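Local coordinates for protein beta-agarase (Persicobacter, PDB 6AII) that probably hydrolyses beta-1,4 linkages of agarose to release neoagarobiose, as a beta-agarase of glycoside hydrolase family 16, at residues Gln115-Val120 and Tyr321-Val326. Sequence-based numbering, arbitrary orientation.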
loop_
_atom_site.group_PDB
_atom_site.type_symbol
_atom_site.label_atom_id
_atom_site.label_comp_id
_atom_site.label_asym_id
_atom_site.label_seq_id
_atom_site.Cartn_x
_atom_site.Cartn_y
_atom_site.Cartn_z
ATOM N N GLN A 115 -12.107 0.096 -10.710
ATOM C CA GLN A 115 -13.310 -0.496 -10.153
ATOM C C GLN A 115 -13.369 -1.961 -10.542
ATOM O O GLN A 115 -12.914 -2.358 -11.673
ATOM C CB GLN A 115 -14.540 0.273 -10.684
ATOM C CG GLN A 115 -15.851 -0.281 -10.205
ATOM C CD GLN A 115 -16.996 0.598 -10.652
ATOM O OE1 GLN A 115 -17.075 0.963 -11.832
ATOM N NE2 GLN A 115 -17.875 0.917 -9.713
ATOM N N TYR A 116 -13.978 -2.774 -9.701
ATOM C CA TYR A 116 -14.091 -4.184 -9.950
ATOM C C TYR A 116 -14.800 -4.392 -11.299
ATOM O O TYR A 116 -15.646 -3.556 -11.634
ATOM C CB TYR A 116 -14.925 -4.902 -8.886
ATOM C CG TYR A 116 -16.413 -4.645 -8.927
ATOM C CD1 TYR A 116 -16.931 -3.518 -8.348
ATOM C CD2 TYR A 116 -17.241 -5.451 -9.685
ATOM C CE1 TYR A 116 -18.281 -3.211 -8.460
ATOM C CE2 TYR A 116 -18.590 -5.147 -9.813
ATOM C CZ TYR A 116 -19.097 -4.037 -9.192
ATOM O OH TYR A 116 -20.445 -3.699 -9.262
ATOM N N PRO A 117 -14.544 -5.483 -11.970
ATOM C CA PRO A 117 -13.462 -6.459 -11.808
ATOM C C PRO A 117 -12.128 -5.859 -12.281
ATOM O O PRO A 117 -11.943 -5.315 -13.422
ATOM C CB PRO A 117 -13.873 -7.708 -12.615
ATOM C CG PRO A 117 -14.712 -7.127 -13.734
ATOM C CD PRO A 117 -15.291 -5.822 -13.215
ATOM N N VAL A 118 -11.109 -5.892 -11.412
ATOM C CA VAL A 118 -9.827 -5.300 -11.785
ATOM C C VAL A 118 -8.686 -5.945 -10.989
ATOM O O VAL A 118 -8.877 -6.276 -9.836
ATOM C CB VAL A 118 -9.842 -3.798 -11.538
ATOM C CG1 VAL A 118 -10.092 -3.463 -10.078
ATOM C CG2 VAL A 118 -8.598 -3.091 -12.052
ATOM N N PHE A 119 -7.560 -6.098 -11.638
ATOM C CA PHE A 119 -6.338 -6.611 -10.995
ATOM C C PHE A 119 -5.345 -5.447 -10.960
ATOM O O PHE A 119 -5.026 -4.819 -12.040
ATOM C CB PHE A 119 -5.789 -7.829 -11.730
ATOM C CG PHE A 119 -4.480 -8.295 -11.145
ATOM C CD1 PHE A 119 -4.464 -9.120 -10.038
ATOM C CD2 PHE A 119 -3.269 -7.990 -11.755
ATOM C CE1 PHE A 119 -3.259 -9.553 -9.501
ATOM C CE2 PHE A 119 -2.065 -8.436 -11.212
ATOM C CZ PHE A 119 -2.060 -9.215 -10.099
ATOM N N VAL A 120 -4.777 -5.128 -9.763
ATOM C CA VAL A 120 -3.852 -4.028 -9.605
ATOM C C VAL A 120 -2.568 -4.595 -8.973
ATOM O O VAL A 120 -2.706 -5.217 -7.916
ATOM C CB VAL A 120 -4.436 -2.938 -8.679
ATOM C CG1 VAL A 120 -3.443 -1.809 -8.439
ATOM C CG2 VAL A 120 -5.764 -2.413 -9.247
ATOM N N TYR A 321 -5.049 -4.374 -14.884
ATOM C CA TYR A 321 -5.751 -5.120 -15.957
ATOM C C TYR A 321 -7.219 -5.297 -15.565
ATOM O O TYR A 321 -7.580 -5.490 -14.425
ATOM C CB TYR A 321 -5.162 -6.502 -16.233
ATOM C CG TYR A 321 -3.718 -6.577 -16.635
ATOM C CD1 TYR A 321 -2.706 -6.564 -15.673
ATOM C CD2 TYR A 321 -3.331 -6.661 -17.953
ATOM C CE1 TYR A 321 -1.377 -6.637 -16.024
ATOM C CE2 TYR A 321 -1.999 -6.708 -18.295
ATOM C CZ TYR A 321 -1.010 -6.755 -17.338
ATOM O OH TYR A 321 0.292 -6.846 -17.736
ATOM N N THR A 322 -8.086 -5.334 -16.609
ATOM C CA THR A 322 -9.466 -5.686 -16.472
ATOM C C THR A 322 -9.757 -6.868 -17.441
ATOM O O THR A 322 -9.094 -7.049 -18.430
ATOM C CB THR A 322 -10.404 -4.492 -16.735
ATOM O OG1 THR A 322 -10.280 -4.186 -18.134
ATOM C CG2 THR A 322 -10.101 -3.344 -15.793
ATOM N N PRO A 323 -10.732 -7.712 -17.111
ATOM C CA PRO A 323 -11.074 -8.904 -17.868
ATOM C C PRO A 323 -11.867 -8.529 -19.119
ATOM O O PRO A 323 -12.736 -7.603 -19.040
ATOM C CB PRO A 323 -12.016 -9.767 -17.012
ATOM C CG PRO A 323 -12.113 -9.060 -15.703
ATOM C CD PRO A 323 -11.508 -7.703 -15.860
ATOM N N GLU A 324 -11.526 -9.225 -20.223
ATOM C CA GLU A 324 -12.319 -9.067 -21.454
ATOM C C GLU A 324 -12.535 -10.443 -22.056
ATOM O O GLU A 324 -11.747 -11.321 -21.864
ATOM C CB GLU A 324 -11.565 -8.077 -22.335
ATOM C CG GLU A 324 -11.198 -8.504 -23.685
ATOM C CD GLU A 324 -10.358 -7.443 -24.370
ATOM O OE1 GLU A 324 -9.193 -7.773 -24.615
ATOM O OE2 GLU A 324 -10.904 -6.350 -24.681
ATOM N N VAL A 325 -13.669 -10.598 -22.744
ATOM C CA VAL A 325 -13.892 -11.879 -23.397
ATOM C C VAL A 325 -12.837 -12.028 -24.493
ATOM O O VAL A 325 -12.443 -11.079 -25.176
ATOM C CB VAL A 325 -15.342 -11.963 -23.938
ATOM C CG1 VAL A 325 -15.552 -13.237 -24.725
ATOM C CG2 VAL A 325 -16.363 -11.800 -22.836
ATOM N N VAL A 326 -12.427 -13.267 -24.698
ATOM C CA VAL A 326 -11.520 -13.569 -25.787
ATOM C C VAL A 326 -12.130 -13.140 -27.125
ATOM O O VAL A 326 -13.362 -13.147 -27.305
ATOM C CB VAL A 326 -11.116 -15.061 -25.829
ATOM C CG1 VAL A 326 -10.264 -15.375 -24.584
ATOM C CG2 VAL A 326 -12.326 -16.003 -25.868
#
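Phe-119 and Tyr-321 stand side by side on one face of the sheet. With its CG anti to the backbone N (chi1 175°), Phe-119 presents the edge of its ring, and CD2 lies 4.2 Å from CD1 of the obliquely turned Tyr-321; this is a loose apolar touch rather than a stack. The phenylalanine is buried against Trp-21 and Pro-12, where an apolar ring fits; the partly exposed tyrosine suits a ring ending in a hydroxyl, here weakly hydrogen-bonded to Arg-319. Below them the backbones form an antiparallel hydrogen-bonded pair: Phe-119 N reaches Tyr-321 O at 2.9 Å, nearly straight (176° at the hydrogen), and Tyr-321 N returns to Phe-119 O at the same length.

On the other face Val-118 CG2 meets Thr-322 CG2 at 4.0 Å; both are beta-branched residues, well suited to extended strands. Beyond this pair the strands splay. Pro-117, entered through a cis peptide bond, sets its ring obliquely against that of Pro-323, CG to CG 3.8 Å. Neither proline has an N-H to give, so the pairing cannot continue at this next hydrogen-bonding position; instead Pro-323 CD merely touches Pro-117 O at 3.4 Å.

The contact joins adjacent strands in one sheet of the GH16 beta-sandwich (jelly roll). Strand 118-125 continues to strand 217-225, while 312-325, the chain's last strand, pairs also with strand 19-23, whose Leu-23 packs against Tyr-321.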